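Local coordinates for protein cytosine deaminase (Klebsiella pneumoniae, PDB 4R85) that probably deaminates cytosine and 5-methylcytosine by hydrolysis, releasing ammonia, at an iron centre within an amidohydrolase-fold barrel, at residues 17-27 against 363-372. Sequence-based numbering, arbitrary orientation.
Sequences LDLQDGIIHRI and GLAEGRPANL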
loop_
_atom_site.group_PDB
_atom_site.type_symbol
_atom_site.label_atom_id
_atom_site.label_comp_id
_atom_site.label_asym_id
_atom_site.label_seq_id
_atom_site.Cartn_x
_atom_site.Cartn_y
_atom_site.Cartn_z
ATOM N N LEU A 17 -23.445 23.299 1.226
ATOM C CA LEU A 17 -22.871 23.677 2.506
ATOM C C LEU A 17 -22.594 25.175 2.515
ATOM O O LEU A 17 -21.931 25.699 1.616
ATOM C CB LEU A 17 -21.558 22.910 2.746
ATOM C CG LEU A 17 -21.541 21.457 2.262
ATOM C CD1 LEU A 17 -20.180 20.821 2.517
ATOM C CD2 LEU A 17 -22.629 20.656 2.940
ATOM N N ASP A 18 -23.109 25.865 3.526
ATOM C CA ASP A 18 -22.916 27.302 3.655
ATOM C C ASP A 18 -21.950 27.586 4.788
ATOM O O ASP A 18 -22.215 27.233 5.938
ATOM C CB ASP A 18 -24.250 28.005 3.920
ATOM C CG ASP A 18 -25.156 28.008 2.707
ATOM O OD1 ASP A 18 -24.632 28.119 1.575
ATOM O OD2 ASP A 18 -26.392 27.902 2.882
ATOM N N LEU A 19 -20.822 28.206 4.454
ATOM C CA LEU A 19 -19.794 28.515 5.442
ATOM C C LEU A 19 -19.776 30.014 5.693
ATOM O O LEU A 19 -19.814 30.815 4.757
ATOM C CB LEU A 19 -18.424 28.044 4.958
ATOM C CG LEU A 19 -18.359 26.590 4.482
ATOM C CD1 LEU A 19 -16.923 26.199 4.152
ATOM C CD2 LEU A 19 -18.949 25.651 5.517
ATOM N N GLN A 20 -19.720 30.396 6.960
ATOM C CA GLN A 20 -19.812 31.801 7.309
ATOM C C GLN A 20 -19.134 32.041 8.643
ATOM O O GLN A 20 -19.345 31.287 9.585
ATOM C CB GLN A 20 -21.280 32.205 7.382
ATOM C CG GLN A 20 -21.529 33.635 7.775
ATOM C CD GLN A 20 -23.001 33.980 7.707
ATOM O OE1 GLN A 20 -23.748 33.412 6.905
ATOM N NE2 GLN A 20 -23.431 34.904 8.558
ATOM N N ASP A 21 -18.317 33.087 8.713
ATOM C CA ASP A 21 -17.620 33.440 9.948
ATOM C C ASP A 21 -16.852 32.260 10.546
ATOM O O ASP A 21 -16.894 32.028 11.755
ATOM C CB ASP A 21 -18.602 34.019 10.972
ATOM C CG ASP A 21 -19.211 35.329 10.514
ATOM O OD1 ASP A 21 -20.380 35.607 10.862
ATOM O OD2 ASP A 21 -18.516 36.081 9.798
ATOM N N GLY A 22 -16.170 31.507 9.686
ATOM C CA GLY A 22 -15.321 30.412 10.125
ATOM C C GLY A 22 -16.049 29.164 10.588
ATOM O O GLY A 22 -15.416 28.189 10.989
ATOM N N ILE A 23 -17.375 29.181 10.547
ATOM C CA ILE A 23 -18.145 28.011 10.964
ATOM C C ILE A 23 -19.085 27.506 9.871
ATOM O O ILE A 23 -19.354 28.197 8.890
ATOM C CB ILE A 23 -18.934 28.274 12.274
ATOM C CG1 ILE A 23 -19.824 29.507 12.139
ATOM C CG2 ILE A 23 -17.980 28.448 13.448
ATOM C CD1 ILE A 23 -21.273 29.194 11.802
ATOM N N ILE A 24 -19.556 26.278 10.040
ATOM C CA ILE A 24 -20.548 25.703 9.148
ATOM C C ILE A 24 -21.921 26.270 9.504
ATOM O O ILE A 24 -22.536 25.864 10.487
ATOM C CB ILE A 24 -20.571 24.170 9.283
ATOM C CG1 ILE A 24 -19.170 23.605 9.032
ATOM C CG2 ILE A 24 -21.574 23.561 8.323
ATOM C CD1 ILE A 24 -19.020 22.156 9.407
ATOM N N HIS A 25 -22.399 27.211 8.702
ATOM C CA HIS A 25 -23.651 27.888 9.018
ATOM C C HIS A 25 -24.889 27.057 8.677
ATOM O O HIS A 25 -25.874 27.072 9.412
ATOM C CB HIS A 25 -23.718 29.256 8.337
ATOM C CG HIS A 25 -24.927 30.054 8.720
ATOM N ND1 HIS A 25 -26.119 29.973 8.034
ATOM C CD2 HIS A 25 -25.131 30.936 9.726
ATOM C CE1 HIS A 25 -27.004 30.776 8.597
ATOM N NE2 HIS A 25 -26.431 31.372 9.626
ATOM N N ARG A 26 -24.833 26.329 7.567
ATOM C CA ARG A 26 -25.991 25.584 7.096
ATOM C C ARG A 26 -25.596 24.433 6.173
ATOM O O ARG A 26 -24.724 24.578 5.320
ATOM C CB ARG A 26 -26.961 26.524 6.366
ATOM C CG ARG A 26 -28.300 25.893 6.019
ATOM C CD ARG A 26 -29.031 26.677 4.930
ATOM N NE ARG A 26 -29.721 27.863 5.433
ATOM C CZ ARG A 26 -29.257 29.105 5.323
ATOM N NH1 ARG A 26 -28.091 29.332 4.727
ATOM N NH2 ARG A 26 -29.961 30.124 5.807
ATOM N N ILE A 27 -26.247 23.289 6.361
ATOM C CA ILE A 27 -26.118 22.151 5.461
ATOM C C ILE A 27 -27.510 21.795 4.960
ATOM O O ILE A 27 -28.402 21.513 5.759
ATOM C CB ILE A 27 -25.538 20.932 6.188
ATOM C CG1 ILE A 27 -24.146 21.252 6.739
ATOM C CG2 ILE A 27 -25.496 19.716 5.255
ATOM C CD1 ILE A 27 -23.646 20.241 7.743
ATOM N N GLY A 363 -15.963 17.714 12.518
ATOM C CA GLY A 363 -17.153 17.114 11.939
ATOM C C GLY A 363 -18.014 18.073 11.142
ATOM O O GLY A 363 -18.103 19.259 11.462
ATOM N N LEU A 364 -18.661 17.563 10.097
ATOM C CA LEU A 364 -19.536 18.396 9.278
ATOM C C LEU A 364 -20.925 18.491 9.885
ATOM O O LEU A 364 -21.828 17.741 9.515
ATOM C CB LEU A 364 -19.619 17.876 7.842
ATOM C CG LEU A 364 -18.272 17.734 7.131
ATOM C CD1 LEU A 364 -18.473 17.505 5.648
ATOM C CD2 LEU A 364 -17.399 18.961 7.371
ATOM N N ALA A 365 -21.080 19.423 10.819
ATOM C CA ALA A 365 -22.360 19.705 11.452
ATOM C C ALA A 365 -22.474 21.208 11.579
ATOM O O ALA A 365 -21.470 21.903 11.755
ATOM C CB ALA A 365 -22.418 19.064 12.826
ATOM N N GLU A 366 -23.694 21.719 11.488
ATOM C CA GLU A 366 -23.910 23.151 11.641
ATOM C C GLU A 366 -23.401 23.615 13.004
ATOM O O GLU A 366 -23.582 22.931 14.007
ATOM C CB GLU A 366 -25.384 23.491 11.448
ATOM C CG GLU A 366 -25.885 23.161 10.052
ATOM C CD GLU A 366 -27.373 23.426 9.881
ATOM O OE1 GLU A 366 -28.016 23.877 10.855
ATOM O OE2 GLU A 366 -27.896 23.185 8.769
ATOM N N GLY A 367 -22.723 24.756 13.025
ATOM C CA GLY A 367 -22.201 25.298 14.264
ATOM C C GLY A 367 -20.752 24.938 14.519
ATOM O O GLY A 367 -20.091 25.564 15.341
ATOM N N ARG A 368 -20.256 23.926 13.813
ATOM C CA ARG A 368 -18.870 23.478 13.983
ATOM C C ARG A 368 -17.920 24.252 13.061
ATOM O O ARG A 368 -18.371 24.880 12.099
ATOM C CB ARG A 368 -18.775 21.959 13.761
ATOM C CG ARG A 368 -19.688 21.185 14.698
ATOM C CD ARG A 368 -19.306 19.726 14.864
ATOM N NE ARG A 368 -20.296 19.047 15.705
ATOM C CZ ARG A 368 -20.335 17.738 15.930
ATOM N NH1 ARG A 368 -19.427 16.936 15.387
ATOM N NH2 ARG A 368 -21.291 17.229 16.701
ATOM N N PRO A 369 -16.608 24.235 13.368
ATOM C CA PRO A 369 -15.639 24.969 12.546
ATOM C C PRO A 369 -15.700 24.567 11.077
ATOM O O PRO A 369 -15.886 23.387 10.757
ATOM C CB PRO A 369 -14.291 24.549 13.137
ATOM C CG PRO A 369 -14.592 24.210 14.545
ATOM C CD PRO A 369 -15.964 23.607 14.536
ATOM N N ALA A 370 -15.550 25.551 10.198
ATOM C CA ALA A 370 -15.537 25.305 8.764
ATOM C C ALA A 370 -14.184 24.750 8.321
ATOM O O ALA A 370 -13.415 25.426 7.632
ATOM C CB ALA A 370 -15.878 26.580 8.002
ATOM N N ASN A 371 -13.903 23.519 8.744
ATOM C CA ASN A 371 -12.719 22.791 8.334
ATOM C C ASN A 371 -13.182 21.572 7.560
ATOM O O ASN A 371 -13.823 20.688 8.129
ATOM C CB ASN A 371 -11.925 22.319 9.555
ATOM C CG ASN A 371 -11.529 23.456 10.482
ATOM O OD1 ASN A 371 -11.489 24.618 10.081
ATOM N ND2 ASN A 371 -11.225 23.121 11.731
ATOM N N LEU A 372 -12.865 21.521 6.271
ATOM C CA LEU A 372 -13.322 20.423 5.432
ATOM C C LEU A 372 -12.533 20.291 4.129
ATOM O O LEU A 372 -11.814 21.213 3.720
ATOM C CB LEU A 372 -14.818 20.576 5.123
ATOM C CG LEU A 372 -15.236 21.702 4.171
ATOM C CD1 LEU A 372 -16.591 21.397 3.558
ATOM C CD2 LEU A 372 -15.282 23.045 4.880
#
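Ile23 meets Pro369 in a single backbone bridge, where the outermost strand of the small N-terminal sheet, 23-29, takes on the irregular chain that leads into strand 372-375. Three nearly straight main-chain bonds make the join: Ala370 N to Gly22 O, Ile24 N to Arg368 O and Gly367 N to Ile24 O, each 2.8 Å. Just before Pro369 the chain comes round a type II turn, Ala365 to Arg368, and the Glu366 side chain continues the edge. With CG anti to its own carbonyl carbon (chi1 -63°) and the rest extended, it accepts a hydrogen bond from Ile27 N on OE2 at 2.9 Å, on the anti side and 23° out of the carboxylate plane. Such a small beta domain, built from both ends of the chain beside the metal-bearing barrel, is found in many amidohydrolases; here residues from past the barrel close against the N-terminal hairpin, whose tip is the type I' turn Gln20 to Ile23. Ile24 points toward residues 363-372, its CD1 lying 3.4 Å from Ala365 O and 4.1 Å from Leu364 CD2. Deeper, Leu19 CD1 touches Leu372 CD2 at 3.6 Å, the two side chains crossing at a slant, while Ile394 of strand 390-395 packs on both leucines.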